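PDB 1XKL: salicylic acid-binding protein 2 from Nicotiana tabacum, which hydrolyses methyl salicylate to salicylic acid and methanol, releasing the active signal for systemic acquired resistance in plant innate immunity. Local coordinates for residues D57-L60 / P61-L65. Numbering follows the deposited sequence.
Sequences DYTL and PLMEL
Thr59 O accepts two backbone bonds from the next turn: a sound one from Met63 N at 3.1 Å (N-H...O angle 162°) and a weak, bent one from Leu62 N at 2.8 Å. The regular i to i+4 ladder resumes with the Met63 bond and continues as Leu60 O takes Glu64 N at 2.9 Å. The break comes from Pro61, whose nitrogen carries no hydrogen; Leu62 N turns weakly to Thr59 O (i to i+3) instead of reaching Tyr58 O, its regular partner, and the helix kinks here. Pro61 CD instead rests 3.6 Å from Tyr58 O, and lies against Leu60 CB at 3.3 Å, a closeness that follows from the ring being joined directly to Leu60.

Around this break the side chains pack along the helix. Thr59 CG2 lies beside Leu62, 3.7 Å from its CB, both pointing the same way. Met63 CG lies 3.5 Å from Thr59 O, and bends at chi2 and chi3 carry the end of this selenomethionine away. The Thr59 hydroxyl turns to Leu55 O and Asn86 ND2, which leaves the methyl, anti to the backbone N (chi1 -47° for OG1), for Leu62. On another side, the extended Glu64 chain brings OE1 to 3.6 Å from Leu60 CG.

Thr59, Leu62 and Met63 also touch helix 83-93, and Leu62 meets Val8 of strand 6-10. This is a proline-kinked helix, packed on the central parallel sheet of an alpha/beta hydrolase fold.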
# COMPACT_ATOMS: atom_id res chain seq x y z
N ASP A 57 19.65 -2.44 26.96
CA ASP A 57 19.16 -3.30 25.87
C ASP A 57 19.74 -2.82 24.54
O ASP A 57 20.04 -3.62 23.65
CB ASP A 57 17.63 -3.23 25.74
CG ASP A 57 16.89 -3.73 26.98
OD1 ASP A 57 17.46 -4.53 27.74
OD2 ASP A 57 15.73 -3.31 27.16
N TYR A 58 19.86 -1.50 24.40
CA TYR A 58 20.39 -0.88 23.19
C TYR A 58 21.89 -1.14 23.02
O TYR A 58 22.37 -1.28 21.89
CB TYR A 58 20.10 0.62 23.25
CG TYR A 58 20.64 1.45 22.10
CD1 TYR A 58 20.48 1.05 20.77
CD2 TYR A 58 21.29 2.67 22.36
CE1 TYR A 58 20.94 1.85 19.72
CE2 TYR A 58 21.75 3.47 21.32
CZ TYR A 58 21.57 3.06 20.01
OH TYR A 58 22.03 3.87 18.99
N THR A 59 22.60 -1.24 24.14
CA THR A 59 24.05 -1.45 24.15
C THR A 59 24.46 -2.92 24.15
O THR A 59 25.65 -3.23 24.07
CB THR A 59 24.67 -0.79 25.39
OG1 THR A 59 24.15 0.54 25.54
CG2 THR A 59 26.19 -0.73 25.27
N LEU A 60 23.49 -3.81 24.23
CA LEU A 60 23.75 -5.24 24.26
C LEU A 60 24.87 -5.70 23.32
O LEU A 60 25.80 -6.38 23.75
CB LEU A 60 22.45 -6.00 23.96
CG LEU A 60 22.37 -7.44 24.43
CD1 LEU A 60 22.70 -7.52 25.92
CD2 LEU A 60 20.97 -7.99 24.17
N PRO A 61 24.81 -5.32 22.04
CA PRO A 61 25.87 -5.75 21.11
C PRO A 61 27.28 -5.39 21.59
O PRO A 61 28.20 -6.21 21.51
CB PRO A 61 25.50 -5.05 19.81
CG PRO A 61 24.00 -4.94 19.90
CD PRO A 61 23.81 -4.50 21.33
N LEU A 62 27.44 -4.17 22.09
CA LEU A 62 28.74 -3.73 22.58
C LEU A 62 29.16 -4.56 23.79
O LEU A 62 30.32 -4.96 23.91
CB LEU A 62 28.69 -2.25 22.95
CG LEU A 62 29.98 -1.66 23.54
CD1 LEU A 62 31.14 -1.90 22.57
CD2 LEU A 62 29.79 -0.16 23.78
N MSE A 63 28.22 -4.83 24.69
CA MSE A 63 28.54 -5.61 25.87
C MSE A 63 28.99 -7.01 25.45
O MSE A 63 29.95 -7.55 26.00
CB MSE A 63 27.33 -5.70 26.81
CG MSE A 63 26.77 -4.35 27.23
SE MSE A 63 28.10 -3.18 28.03
CE MSE A 63 28.47 -4.22 29.62
N GLU A 64 28.31 -7.59 24.47
CA GLU A 64 28.65 -8.93 23.99
C GLU A 64 30.06 -8.97 23.41
O GLU A 64 30.79 -9.95 23.58
CB GLU A 64 27.63 -9.39 22.95
CG GLU A 64 26.24 -9.59 23.53
CD GLU A 64 25.17 -9.78 22.47
OE1 GLU A 64 24.04 -10.18 22.83
OE2 GLU A 64 25.45 -9.53 21.28
N LEU A 65 30.44 -7.91 22.71
CA LEU A 65 31.76 -7.81 22.11
C LEU A 65 32.82 -7.70 23.19
O LEU A 65 33.86 -8.36 23.13
CB LEU A 65 31.82 -6.59 21.19
CG LEU A 65 33.18 -6.15 20.66
CD1 LEU A 65 33.86 -7.28 19.90
CD2 LEU A 65 32.99 -4.94 19.76